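Large exoprotein involved in heme utilization or adhesion (Yersinia kristensenii ATCC 33638, PDB 5E3E) is probably an RNA-cleaving toxin of contact-dependent growth inhibition, a bacterial member of the RNase A superfamily, held here by its CdiI immunity protein. Local coordinates at residues Asn71-Ile76 with Ser87-Arg92; Arg7-Thr12 with Ser29-Arg34; Lys61-Ile66 with Ile94-Pro99; Thr41-Asp46 with Ile66-Asn71. All blocks are in the same frame, centred on the assembly; numbering follows the deposited sequence.

Interaction 1: residues Asn71-Ile76 with Ser87-Arg92; sequences NVPIGI and SVTNAR. With NA (sodium ion), chain G.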
loop_
_atom_site.group_PDB
_atom_site.type_symbol
_atom_site.label_atom_id
_atom_site.label_comp_id
_atom_site.label_asym_id
_atom_site.label_seq_id
_atom_site.Cartn_x
_atom_site.Cartn_y
_atom_site.Cartn_z
ATOM N N ASN B 71 -12.219 11.225 -12.171
ATOM C CA ASN B 71 -12.387 12.617 -11.803
ATOM C C ASN B 71 -13.709 12.828 -11.043
ATOM O O ASN B 71 -14.266 13.920 -11.088
ATOM C CB ASN B 71 -12.354 13.536 -13.052
ATOM C CG ASN B 71 -11.039 13.429 -13.849
ATOM O OD1 ASN B 71 -9.949 13.599 -13.300
ATOM N ND2 ASN B 71 -11.147 13.186 -15.157
ATOM N N VAL B 72 -14.212 11.795 -10.351
ATOM C CA VAL B 72 -15.461 11.887 -9.580
ATOM C C VAL B 72 -15.193 11.278 -8.193
ATOM O O VAL B 72 -14.614 10.196 -8.100
ATOM C CB VAL B 72 -16.635 11.159 -10.286
ATOM C CG1 VAL B 72 -17.861 11.080 -9.406
ATOM C CG2 VAL B 72 -17.001 11.878 -11.588
ATOM N N PRO B 73 -15.581 11.993 -7.121
ATOM C CA PRO B 73 -15.293 11.489 -5.769
ATOM C C PRO B 73 -15.942 10.165 -5.486
ATOM O O PRO B 73 -17.139 9.974 -5.741
ATOM C CB PRO B 73 -15.874 12.566 -4.840
ATOM C CG PRO B 73 -16.207 13.721 -5.688
ATOM C CD PRO B 73 -16.363 13.234 -7.086
ATOM N N ILE B 74 -15.140 9.256 -4.931
ATOM C CA ILE B 74 -15.601 7.940 -4.537
ATOM C C ILE B 74 -15.426 7.669 -3.052
ATOM O O ILE B 74 -15.730 6.577 -2.572
ATOM C CB ILE B 74 -14.953 6.827 -5.429
ATOM C CG1 ILE B 74 -13.407 6.891 -5.488
ATOM C CG2 ILE B 74 -15.458 6.945 -6.845
ATOM C CD1 ILE B 74 -12.706 6.922 -4.189
ATOM N N GLY B 75 -14.983 8.664 -2.290
ATOM C CA GLY B 75 -14.745 8.508 -0.885
ATOM C C GLY B 75 -13.962 9.665 -0.301
ATOM O O GLY B 75 -13.867 10.758 -0.932
ATOM N N ILE B 76 -13.448 9.404 0.903
ATOM C CA ILE B 76 -12.819 10.407 1.739
ATOM C C ILE B 76 -11.501 9.878 2.293
ATOM O O ILE B 76 -11.295 8.667 2.412
ATOM C CB ILE B 76 -13.711 10.888 2.903
ATOM C CG1 ILE B 76 -14.130 9.717 3.807
ATOM C CG2 ILE B 76 -14.917 11.652 2.339
ATOM C CD1 ILE B 76 -14.835 10.102 5.087
ATOM N N SER B 87 -11.999 14.892 -0.229
ATOM C CA SER B 87 -12.699 13.993 -1.149
ATOM C C SER B 87 -11.651 13.470 -2.118
ATOM O O SER B 87 -10.706 14.177 -2.479
ATOM C CB SER B 87 -13.858 14.684 -1.893
ATOM O OG SER B 87 -14.795 15.130 -0.933
ATOM N N VAL B 88 -11.771 12.215 -2.498
ATOM C CA VAL B 88 -10.736 11.602 -3.322
ATOM C C VAL B 88 -11.398 10.850 -4.469
ATOM O O VAL B 88 -12.525 10.341 -4.328
ATOM C CB VAL B 88 -9.784 10.763 -2.477
ATOM C CG1 VAL B 88 -8.908 11.687 -1.608
ATOM C CG2 VAL B 88 -10.559 9.864 -1.593
ATOM N N THR B 89 -10.718 10.829 -5.611
ATOM C CA THR B 89 -11.279 10.309 -6.852
ATOM C C THR B 89 -10.589 9.026 -7.370
ATOM O O THR B 89 -11.120 8.346 -8.245
ATOM C CB THR B 89 -11.175 11.380 -7.938
ATOM O OG1 THR B 89 -9.798 11.746 -8.140
ATOM C CG2 THR B 89 -11.955 12.648 -7.513
ATOM N N ASN B 90 -9.418 8.706 -6.840
ATOM C CA ASN B 90 -8.674 7.526 -7.278
ATOM C C ASN B 90 -8.771 6.407 -6.237
ATOM O O ASN B 90 -9.171 6.644 -5.123
ATOM C CB ASN B 90 -7.226 7.885 -7.442
ATOM C CG ASN B 90 -6.998 8.843 -8.582
ATOM O OD1 ASN B 90 -7.884 9.101 -9.395
ATOM N ND2 ASN B 90 -5.764 9.362 -8.663
ATOM N N ALA B 91 -8.359 5.207 -6.600
ATOM C CA ALA B 91 -8.389 4.089 -5.657
ATOM C C ALA B 91 -7.338 3.043 -5.923
ATOM O O ALA B 91 -6.765 2.994 -6.997
ATOM C CB ALA B 91 -9.752 3.431 -5.672
ATOM N N ARG B 92 -7.146 2.148 -4.972
ATOM C CA ARG B 92 -6.161 1.087 -5.141
ATOM C C ARG B 92 -6.830 -0.133 -4.599
ATOM O O ARG B 92 -7.418 -0.108 -3.522
ATOM C CB ARG B 92 -4.883 1.393 -4.369
ATOM C CG ARG B 92 -3.803 0.308 -4.448
ATOM C CD ARG B 92 -2.514 0.698 -3.715
ATOM N NE ARG B 92 -1.983 1.900 -4.368
ATOM C CZ ARG B 92 -1.542 2.988 -3.748
ATOM N NH1 ARG B 92 -1.471 3.060 -2.427
ATOM N NH2 ARG B 92 -1.124 4.008 -4.479
HETATM NA NA NA G . -8.258 11.577 -9.915
HETATM O O HOH W 1 -8.955 13.750 -10.427
HETATM O O HOH W 2 -16.174 12.312 -1.175
HETATM O O HOH W 3 -6.765 12.261 -8.172
HETATM O O HOH W 4 -6.574 11.541 -11.439
#
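Ile-74 and Val-88 meet through their backbones where the antiparallel hairpin of strands 75-79 and 86-97 of this RNase A-like fold begins, beside a bound sodium ion. Two backbone hydrogen bonds join the segments: Ile-74 N to Val-88 O at 2.9 Å, nearly straight at the hydrogen (166°), and Val-88 N to Gly-75 O at 3.0 Å. Beyond them Ile-76 faces Ser-87 as a non-hydrogen-bonded pair. Val-88 O also receives a CA-H...O contact from Pro-73 CA at 3.3 Å, and a water donates to Gly-75 O while hydrogen-bonding Ser-87 OG.

Side chains pack mostly on backbone atoms. Ile-74 has CG1 wedged between its backbone N and carbonyl carbon, and chi1 and chi2 (both 53°) together turn CD1 back over Val-88 O, 3.4 Å from it. The CG2 branch of Val-88 lies against the Gly-75 peptide, and the CG2 methyl of Thr-89 packs on the Val-72 carbonyl group. Phe-31 and Val-40 also touch the Ile-74 side chain.

The sodium ion takes its protein ligands from Thr-89, Asn-90 and Ser-70 and completes its shell with three waters. One of these donates to Asn-71 OD1, giving segment 71-76 an indirect hold on the metal. With its methyl on the Val-72 carbonyl, Thr-89 presents its hydroxyl on another branch, and OG1 lies 2.4 Å from the sodium.

Interaction 2: residues Arg7-Thr12 with Ser29-Arg34; sequences RHVGKT and SSFTDR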
loop_
_atom_site.group_PDB
_atom_site.type_symbol
_atom_site.label_atom_id
_atom_site.label_comp_id
_atom_site.label_asym_id
_atom_site.label_seq_id
_atom_site.Cartn_x
_atom_site.Cartn_y
_atom_site.Cartn_z
ATOM N N ARG B 7 -13.186 -2.524 6.025
ATOM C CA ARG B 7 -12.580 -1.502 6.904
ATOM C C ARG B 7 -12.541 -0.119 6.204
ATOM O O ARG B 7 -12.196 0.895 6.839
ATOM C CB ARG B 7 -11.150 -1.905 7.289
ATOM C CG ARG B 7 -11.131 -3.139 8.161
ATOM C CD ARG B 7 -9.765 -3.765 8.275
ATOM N NE ARG B 7 -8.706 -2.786 8.319
ATOM C CZ ARG B 7 -8.464 -1.933 9.319
ATOM N NH1 ARG B 7 -9.225 -1.917 10.391
ATOM N NH2 ARG B 7 -7.446 -1.076 9.210
ATOM N N HIS B 8 -12.899 -0.092 4.929
ATOM C CA HIS B 8 -12.779 1.107 4.053
ATOM C C HIS B 8 -14.061 1.352 3.278
ATOM O O HIS B 8 -14.036 1.892 2.155
ATOM C CB HIS B 8 -11.603 0.955 3.099
ATOM C CG HIS B 8 -10.342 0.597 3.802
ATOM N ND1 HIS B 8 -9.567 1.524 4.447
ATOM C CD2 HIS B 8 -9.754 -0.605 4.027
ATOM C CE1 HIS B 8 -8.537 0.919 5.014
ATOM N NE2 HIS B 8 -8.647 -0.377 4.801
ATOM N N VAL B 9 -15.186 0.943 3.855
ATOM C CA VAL B 9 -16.514 1.268 3.283
ATOM C C VAL B 9 -17.413 1.936 4.326
ATOM O O VAL B 9 -17.722 1.358 5.387
ATOM C CB VAL B 9 -17.259 0.048 2.684
ATOM C CG1 VAL B 9 -18.587 0.486 2.064
ATOM C CG2 VAL B 9 -16.424 -0.661 1.631
ATOM N N GLY B 10 -17.814 3.158 4.010
ATOM C CA GLY B 10 -18.771 3.892 4.814
ATOM C C GLY B 10 -18.324 4.314 6.187
ATOM O O GLY B 10 -19.170 4.586 7.052
ATOM N N LYS B 11 -17.019 4.383 6.405
ATOM C CA LYS B 11 -16.462 4.779 7.686
ATOM C C LYS B 11 -16.768 6.244 7.980
ATOM O O LYS B 11 -16.862 7.083 7.068
ATOM C CB LYS B 11 -14.947 4.561 7.701
ATOM C CG LYS B 11 -14.505 3.122 7.540
ATOM C CD LYS B 11 -14.967 2.306 8.742
ATOM C CE LYS B 11 -15.728 1.109 8.294
ATOM N NZ LYS B 11 -16.231 0.270 9.417
ATOM N N THR B 12 -16.926 6.537 9.261
ATOM C CA THR B 12 -17.163 7.896 9.714
ATOM C C THR B 12 -15.855 8.643 9.773
ATOM O O THR B 12 -14.749 8.047 9.893
ATOM C CB THR B 12 -17.748 7.938 11.143
ATOM O OG1 THR B 12 -16.827 7.337 12.066
ATOM C CG2 THR B 12 -19.088 7.212 11.236
ATOM N N SER B 29 -8.483 6.091 4.619
ATOM C CA SER B 29 -9.529 6.443 3.679
ATOM C C SER B 29 -10.648 5.396 3.632
ATOM O O SER B 29 -10.488 4.252 4.093
ATOM C CB SER B 29 -8.901 6.619 2.307
ATOM O OG SER B 29 -8.361 5.375 1.836
ATOM N N SER B 30 -11.759 5.795 3.018
ATOM C CA SER B 30 -12.968 4.982 2.966
ATOM C C SER B 30 -13.794 5.368 1.740
ATOM O O SER B 30 -13.973 6.563 1.467
ATOM C CB SER B 30 -13.811 5.197 4.218
ATOM O OG SER B 30 -15.019 4.477 4.144
ATOM N N PHE B 31 -14.311 4.357 1.034
ATOM C CA PHE B 31 -15.305 4.560 -0.019
ATOM C C PHE B 31 -16.590 5.085 0.614
ATOM O O PHE B 31 -16.908 4.788 1.764
ATOM C CB PHE B 31 -15.629 3.264 -0.751
ATOM C CG PHE B 31 -14.480 2.707 -1.526
ATOM C CD1 PHE B 31 -14.055 3.325 -2.707
ATOM C CD2 PHE B 31 -13.797 1.594 -1.066
ATOM C CE1 PHE B 31 -13.010 2.806 -3.422
ATOM C CE2 PHE B 31 -12.767 1.075 -1.781
ATOM C CZ PHE B 31 -12.351 1.698 -2.960
ATOM N N THR B 32 -17.314 5.885 -0.142
ATOM C CA THR B 32 -18.557 6.504 0.347
ATOM C C THR B 32 -19.552 5.457 0.847
ATOM O O THR B 32 -20.198 5.643 1.858
ATOM C CB THR B 32 -19.202 7.267 -0.782
ATOM O OG1 THR B 32 -18.263 8.237 -1.242
ATOM C CG2 THR B 32 -20.470 8.001 -0.308
ATOM N N ASP B 33 -19.706 4.392 0.080
ATOM C CA ASP B 33 -20.715 3.372 0.390
ATOM C C ASP B 33 -20.433 2.117 -0.369
ATOM O O ASP B 33 -19.532 2.087 -1.189
ATOM C CB ASP B 33 -22.144 3.871 0.079
ATOM C CG ASP B 33 -22.268 4.536 -1.277
ATOM O OD1 ASP B 33 -21.823 3.967 -2.290
ATOM O OD2 ASP B 33 -22.859 5.643 -1.331
ATOM N N ARG B 34 -21.220 1.073 -0.101
ATOM C CA ARG B 34 -21.003 -0.235 -0.740
ATOM C C ARG B 34 -21.180 -0.198 -2.247
ATOM O O ARG B 34 -20.403 -0.784 -2.984
ATOM C CB ARG B 34 -21.918 -1.309 -0.101
ATOM C CG ARG B 34 -21.497 -2.748 -0.424
ATOM C CD ARG B 34 -22.208 -3.788 0.453
ATOM N NE ARG B 34 -21.269 -4.825 0.933
ATOM C CZ ARG B 34 -21.607 -5.917 1.622
ATOM N NH1 ARG B 34 -22.880 -6.175 1.919
ATOM N NH2 ARG B 34 -20.659 -6.771 2.006
HETATM O O HOH W 5 -16.721 6.706 4.306
#
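His-8, Val-9 and Gly-10 dock on the end of strand 27-31 in a short backbone pairing, which ties the loop before helix 13-19 to the sheet. The backbone of Phe-31 is bonded at both its N and its O: N donates to His-8 O at 2.7 Å, from 40° above the carbonyl plane, and O accepts Gly-10 N at 2.9 Å. Gly-10 makes this turn with a positive phi.

The imidazole of His-8 adds a side-chain bond. ND1 donates to Ser-29 O at 2.9 Å, and the acceptor lies almost exactly in the ring plane (2° out of it), so the ring meets the strand by its edge. NE2 is bonded to Asp-21 of the CdiI immunity protein, so the imidazole bridges the strand and the immunity protein; with both nitrogens engaged, rotation of the ring is restrained. In this RNase A-type fold Tyr-111 of strand 105-113 also meets the His-8 ring.

Ser-30 holds OG anti to its backbone N (chi1 177°), which carries the hydroxyl toward the turn, 3.0 Å from Lys-11 N. A water hydrogen-bonds this OG and donates to Lys-11 O. Lys-11 CB packs alongside Ser-30 CB at 3.7 Å. Val-9 turns its CG1 methyl onto the start of helix 34-47, 3.5 Å from Arg-34 N, where Asp-33 is the N-cap, while CG2 approaches Phe-31 CD2 at 4.4 Å.

Interaction 3: residues Lys61-Ile66 with Ile94-Pro99; sequences KGYLEI and IIARDP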
loop_
_atom_site.group_PDB
_atom_site.type_symbol
_atom_site.label_atom_id
_atom_site.label_comp_id
_atom_site.label_asym_id
_atom_site.label_seq_id
_atom_site.Cartn_x
_atom_site.Cartn_y
_atom_site.Cartn_z
ATOM N N LYS B 61 4.836 -13.298 -7.596
ATOM C CA LYS B 61 4.496 -12.289 -6.596
ATOM C C LYS B 61 3.326 -12.707 -5.695
ATOM O O LYS B 61 2.356 -13.325 -6.158
ATOM C CB LYS B 61 4.148 -10.968 -7.281
ATOM C CG LYS B 61 5.341 -10.206 -7.834
ATOM C CD LYS B 61 4.840 -8.965 -8.544
ATOM C CE LYS B 61 4.074 -8.093 -7.552
ATOM N NZ LYS B 61 2.790 -7.557 -8.072
ATOM N N GLY B 62 3.413 -12.361 -4.411
ATOM C CA GLY B 62 2.347 -12.686 -3.470
ATOM C C GLY B 62 1.071 -11.901 -3.708
ATOM O O GLY B 62 -0.039 -12.409 -3.441
ATOM N N TYR B 63 1.224 -10.666 -4.171
ATOM C CA TYR B 63 0.094 -9.732 -4.352
ATOM C C TYR B 63 0.236 -8.991 -5.662
ATOM O O TYR B 63 1.319 -8.969 -6.250
ATOM C CB TYR B 63 0.043 -8.718 -3.185
ATOM C CG TYR B 63 -0.039 -9.415 -1.851
ATOM C CD1 TYR B 63 1.118 -9.829 -1.183
ATOM C CD2 TYR B 63 -1.270 -9.787 -1.321
ATOM C CE1 TYR B 63 1.054 -10.524 0.020
ATOM C CE2 TYR B 63 -1.356 -10.480 -0.122
ATOM C CZ TYR B 63 -0.206 -10.851 0.554
ATOM O OH TYR B 63 -0.243 -11.572 1.748
ATOM N N LEU B 64 -0.832 -8.322 -6.061
ATOM C CA LEU B 64 -0.829 -7.407 -7.202
ATOM C C LEU B 64 -1.649 -6.154 -6.862
ATOM O O LEU B 64 -2.772 -6.236 -6.377
ATOM C CB LEU B 64 -1.406 -8.072 -8.448
ATOM C CG LEU B 64 -1.459 -7.205 -9.733
ATOM C CD1 LEU B 64 -0.080 -7.001 -10.349
ATOM C CD2 LEU B 64 -2.398 -7.830 -10.734
ATOM N N GLU B 65 -1.049 -5.009 -7.140
ATOM C CA GLU B 65 -1.687 -3.691 -7.018
ATOM C C GLU B 65 -2.393 -3.342 -8.314
ATOM O O GLU B 65 -1.785 -3.410 -9.387
ATOM C CB GLU B 65 -0.583 -2.646 -6.780
ATOM C CG GLU B 65 -1.032 -1.192 -6.830
ATOM C CD GLU B 65 0.121 -0.205 -6.745
ATOM O OE1 GLU B 65 1.271 -0.607 -6.373
ATOM O OE2 GLU B 65 -0.153 1.008 -7.017
ATOM N N ILE B 66 -3.661 -2.932 -8.237
ATOM C CA ILE B 66 -4.331 -2.424 -9.397
ATOM C C ILE B 66 -4.948 -1.105 -9.008
ATOM O O ILE B 66 -5.605 -0.999 -7.981
ATOM C CB ILE B 66 -5.379 -3.381 -9.988
ATOM C CG1 ILE B 66 -6.464 -3.704 -8.995
ATOM C CG2 ILE B 66 -4.701 -4.685 -10.446
ATOM C CD1 ILE B 66 -7.727 -4.271 -9.611
ATOM N N ILE B 94 -5.897 -4.290 -3.805
ATOM C CA ILE B 94 -4.811 -5.262 -3.708
ATOM C C ILE B 94 -5.423 -6.635 -3.825
ATOM O O ILE B 94 -6.340 -6.962 -3.051
ATOM C CB ILE B 94 -4.052 -5.178 -2.359
ATOM C CG1 ILE B 94 -3.451 -3.783 -2.111
ATOM C CG2 ILE B 94 -2.948 -6.248 -2.271
ATOM C CD1 ILE B 94 -2.617 -3.267 -3.232
ATOM N N ILE B 95 -4.909 -7.440 -4.750
ATOM C CA ILE B 95 -5.360 -8.819 -4.918
ATOM C C ILE B 95 -4.238 -9.799 -4.639
ATOM O O ILE B 95 -3.067 -9.437 -4.606
ATOM C CB ILE B 95 -5.973 -9.067 -6.305
ATOM C CG1 ILE B 95 -4.923 -8.996 -7.427
ATOM C CG2 ILE B 95 -7.093 -8.093 -6.548
ATOM C CD1 ILE B 95 -5.437 -9.487 -8.767
ATOM N N ALA B 96 -4.620 -11.032 -4.380
ATOM C CA ALA B 96 -3.636 -12.079 -4.191
ATOM C C ALA B 96 -4.023 -13.301 -4.976
ATOM O O ALA B 96 -5.200 -13.623 -5.103
ATOM C CB ALA B 96 -3.513 -12.427 -2.733
ATOM N N ARG B 97 -3.020 -14.006 -5.494
ATOM C CA ARG B 97 -3.265 -15.198 -6.277
ATOM C C ARG B 97 -3.905 -16.236 -5.350
ATOM O O ARG B 97 -3.392 -16.485 -4.259
ATOM C CB ARG B 97 -1.944 -15.711 -6.857
ATOM C CG ARG B 97 -2.094 -16.712 -7.996
ATOM C CD ARG B 97 -0.743 -17.193 -8.502
ATOM N NE ARG B 97 0.118 -16.092 -8.933
ATOM C CZ ARG B 97 1.036 -15.508 -8.161
ATOM N NH1 ARG B 97 1.760 -14.515 -8.639
ATOM N NH2 ARG B 97 1.247 -15.935 -6.930
ATOM N N ASP B 98 -5.025 -16.812 -5.787
ATOM C CA ASP B 98 -5.804 -17.777 -5.000
ATOM C C ASP B 98 -6.476 -18.770 -5.954
ATOM O O ASP B 98 -7.643 -18.591 -6.328
ATOM C CB ASP B 98 -6.861 -17.063 -4.151
ATOM C CG ASP B 98 -7.577 -18.010 -3.185
ATOM O OD1 ASP B 98 -7.259 -19.210 -3.203
ATOM O OD2 ASP B 98 -8.452 -17.556 -2.410
ATOM N N PRO B 99 -5.744 -19.837 -6.338
ATOM C CA PRO B 99 -6.241 -20.781 -7.349
ATOM C C PRO B 99 -7.661 -21.319 -7.100
ATOM O O PRO B 99 -8.364 -21.653 -8.057
ATOM C CB PRO B 99 -5.214 -21.924 -7.300
ATOM C CG PRO B 99 -4.502 -21.771 -5.999
ATOM C CD PRO B 99 -4.466 -20.294 -5.753
#
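Leu-64 and Ile-95 form an antiparallel hydrogen-bonded pair, with Leu-64 N to Ile-95 O and Ile-95 N to Leu-64 O both 2.9 Å, where strands 63-66 and 94-97 run at 148°. Their side chains lie side by side on one face, Leu-64 CB 3.8 Å from Ile-95 CG1. On the other face Tyr-63, Glu-65, Ile-94 and Ala-96 gather. The Tyr-63 ring brings CD2 to 3.7 Å from Ala-96 CB, and Ile-94 reaches across the pair with both branches: CG2 to Tyr-63 CB, CD1 to Glu-65 CA at 3.9 Å.

Arg-97 and Lys-61 each have two alternative conformers. In the one described, Arg-97 bends at chi3 (-57°), its guanidinium edge against Lys-61 O: NH1 donates at 2.8 Å on a carbonyl lone pair, NH2 more weakly. Lys-61 curls back, NZ donating to Tyr-63 O at 2.7 Å.

The Leu-64 face is covered by helix 49-58, whose Tyr-55 hydrogen-bonds Lys-61 O through OH and makes a cation-pi contact with Arg-97. Strand 105-113 flanks strand 86-97, while the CdiI immunity protein packs on the other face, its Arg-15 salt-bridged to Glu-65 and its Tyr-17 meeting the Tyr-63 ring edge-to-face.

Interaction 4: residues Thr41-Asp46 with Ile66-Asn71; sequences TSKAID and IDYQSN. With NA (sodium ion), chain G.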
loop_
_atom_site.group_PDB
_atom_site.type_symbol
_atom_site.label_atom_id
_atom_site.label_comp_id
_atom_site.label_asym_id
_atom_site.label_seq_id
_atom_site.Cartn_x
_atom_site.Cartn_y
_atom_site.Cartn_z
ATOM N N THR B 41 -14.322 -1.275 -7.575
ATOM C CA THR B 41 -13.632 -2.552 -7.629
ATOM C C THR B 41 -13.795 -3.199 -8.994
ATOM O O THR B 41 -12.794 -3.619 -9.612
ATOM C CB THR B 41 -14.131 -3.539 -6.547
ATOM O OG1 THR B 41 -13.835 -3.025 -5.244
ATOM C CG2 THR B 41 -13.461 -4.882 -6.716
ATOM N N SER B 42 -15.042 -3.258 -9.485
ATOM C CA SER B 42 -15.291 -3.847 -10.816
ATOM C C SER B 42 -14.597 -3.090 -11.939
ATOM O O SER B 42 -14.004 -3.711 -12.796
ATOM C CB SER B 42 -16.784 -3.946 -11.131
ATOM O OG SER B 42 -17.449 -4.664 -10.104
ATOM N N LYS B 43 -14.664 -1.762 -11.943
ATOM C CA LYS B 43 -13.994 -0.970 -12.996
ATOM C C LYS B 43 -12.462 -1.142 -12.971
ATOM O O LYS B 43 -11.812 -1.244 -14.013
ATOM C CB LYS B 43 -14.357 0.509 -12.893
ATOM C CG LYS B 43 -15.814 0.800 -13.249
ATOM C CD LYS B 43 -16.117 2.282 -13.194
ATOM C CE LYS B 43 -16.209 2.781 -11.766
ATOM N NZ LYS B 43 -16.838 4.120 -11.678
ATOM N N ALA B 44 -11.886 -1.183 -11.781
ATOM C CA ALA B 44 -10.447 -1.351 -11.636
ATOM C C ALA B 44 -10.018 -2.723 -12.136
ATOM O O ALA B 44 -9.003 -2.851 -12.808
ATOM C CB ALA B 44 -10.030 -1.170 -10.177
ATOM N N ILE B 45 -10.775 -3.761 -11.816
ATOM C CA ILE B 45 -10.424 -5.100 -12.319
ATOM C C ILE B 45 -10.534 -5.151 -13.858
ATOM O O ILE B 45 -9.626 -5.648 -14.556
ATOM C CB ILE B 45 -11.302 -6.188 -11.680
ATOM C CG1 ILE B 45 -10.893 -6.413 -10.217
ATOM C CG2 ILE B 45 -11.207 -7.495 -12.485
ATOM C CD1 ILE B 45 -11.982 -7.054 -9.380
ATOM N N ASP B 46 -11.627 -4.620 -14.382
ATOM C CA ASP B 46 -11.872 -4.653 -15.818
ATOM C C ASP B 46 -10.850 -3.839 -16.597
ATOM O O ASP B 46 -10.373 -4.275 -17.652
ATOM C CB ASP B 46 -13.285 -4.171 -16.153
ATOM C CG ASP B 46 -14.360 -5.170 -15.723
ATOM O OD1 ASP B 46 -14.047 -6.366 -15.514
ATOM O OD2 ASP B 46 -15.523 -4.759 -15.594
ATOM N N ILE B 66 -3.661 -2.932 -8.237
ATOM C CA ILE B 66 -4.331 -2.424 -9.397
ATOM C C ILE B 66 -4.948 -1.105 -9.008
ATOM O O ILE B 66 -5.605 -0.999 -7.981
ATOM C CB ILE B 66 -5.379 -3.381 -9.988
ATOM C CG1 ILE B 66 -6.464 -3.704 -8.995
ATOM C CG2 ILE B 66 -4.701 -4.685 -10.446
ATOM C CD1 ILE B 66 -7.727 -4.271 -9.611
ATOM N N ASP B 67 -4.697 -0.108 -9.829
ATOM C CA ASP B 67 -5.110 1.253 -9.527
ATOM C C ASP B 67 -6.259 1.668 -10.409
ATOM O O ASP B 67 -6.493 1.092 -11.487
ATOM C CB ASP B 67 -3.903 2.191 -9.625
ATOM C CG ASP B 67 -2.836 1.872 -8.562
ATOM O OD1 ASP B 67 -3.172 1.884 -7.358
ATOM O OD2 ASP B 67 -1.681 1.578 -8.918
ATOM N N TYR B 68 -7.036 2.614 -9.891
ATOM C CA TYR B 68 -8.232 3.127 -10.513
ATOM C C TYR B 68 -8.059 4.637 -10.494
ATOM O O TYR B 68 -7.679 5.200 -9.461
ATOM C CB TYR B 68 -9.429 2.747 -9.664
ATOM C CG TYR B 68 -10.728 3.454 -10.020
ATOM C CD1 TYR B 68 -11.508 3.004 -11.076
ATOM C CD2 TYR B 68 -11.167 4.555 -9.296
ATOM C CE1 TYR B 68 -12.679 3.624 -11.397
ATOM C CE2 TYR B 68 -12.372 5.180 -9.597
ATOM C CZ TYR B 68 -13.115 4.708 -10.661
ATOM O OH TYR B 68 -14.315 5.309 -11.006
ATOM N N GLN B 69 -8.291 5.286 -11.634
ATOM C CA GLN B 69 -8.217 6.720 -11.727
ATOM C C GLN B 69 -9.576 7.249 -12.215
ATOM O O GLN B 69 -10.228 6.648 -13.070
ATOM C CB GLN B 69 -7.091 7.141 -12.685
ATOM C CG GLN B 69 -5.698 6.650 -12.268
ATOM C CD GLN B 69 -5.372 5.234 -12.749
ATOM O OE1 GLN B 69 -5.786 4.818 -13.849
ATOM N NE2 GLN B 69 -4.604 4.488 -11.939
ATOM N N SER B 70 -10.034 8.336 -11.615
ATOM C CA SER B 70 -11.242 9.005 -12.090
ATOM C C SER B 70 -11.195 10.473 -11.739
ATOM O O SER B 70 -10.248 10.907 -11.066
ATOM C CB SER B 70 -12.489 8.365 -11.459
ATOM O OG SER B 70 -12.849 8.978 -10.216
ATOM N N ASN B 71 -12.219 11.225 -12.171
ATOM C CA ASN B 71 -12.387 12.617 -11.803
ATOM C C ASN B 71 -13.709 12.828 -11.043
ATOM O O ASN B 71 -14.266 13.920 -11.088
ATOM C CB ASN B 71 -12.354 13.536 -13.052
ATOM C CG ASN B 71 -11.039 13.429 -13.849
ATOM O OD1 ASN B 71 -9.949 13.599 -13.300
ATOM N ND2 ASN B 71 -11.147 13.186 -15.157
HETATM NA NA NA G . -8.258 11.577 -9.915
HETATM O O HOH W 1 -8.955 13.750 -10.427
HETATM O O HOH W 3 -6.765 12.261 -8.172
HETATM O O HOH W 4 -6.574 11.541 -11.439
#
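The Tyr-68 ring is approached obliquely by helix 34-47, the CE methylene of Lys-43 coming to 3.6 Å from Tyr-68 CE1. At the ring's outer end Lys-43 NZ donates to Tyr-68 OH at 2.9 Å. Two torsions bring the groups together: Tyr-68 holds CG opposite its backbone N (chi1 168°), extending the ring alongside the helix, and the lysine chain bends at chi3 (-74°), laying its CD and CE methylenes along the CE1-OH side. The bond fixes the outer end of the ring.

Toward the base of the ring the packing is apolar. At Ala-44 the helix comes close, with CB 4.0 Å from Tyr-68 CB and 3.9 Å from Ile-66 CD1. The same Ile-66 methyl lies 3.8 Å from Ile-45 N and also touches Ile-45 CG1, so it rests against the helix backbone as well as two side chains. Further along, where the strand gives way to loop, Ser-70 O binds the sodium ion at 2.4 Å.

The helix thus packs on one face of the antiparallel sheet, its short segment at 120° to strand 66-68. Ile-93 of the adjoining strand 86-97 continues this interface and also touches Ala-44 and Thr-41, and Asn-48 just after the helix bonds Asp-67 O.

Overall arrangement
Strand 86-97 carries both interaction 1 and interaction 3, whose centres lie 22 Å apart on opposite sides of the chain's centre; Arg-92 makes a long, weak ion pair with Glu-65. Interaction 2 extends the sheet beyond the hairpin of interaction 1: Ile-76 N to Ser-30 O is 2.9 Å and Thr-32 N to Ile-74 O is 3.0 Å, both probable hydrogen bonds. Interaction 4 shares Ile-66 with interaction 3 and Asn-71 with interaction 1. Interactions 1 and 4, with centres 11 Å apart, together supply the sodium site. Interactions 2 and 3, about 9 Å apart at their nearest atoms, both border the immunity protein, which Arg-92 of interaction 1 also reaches.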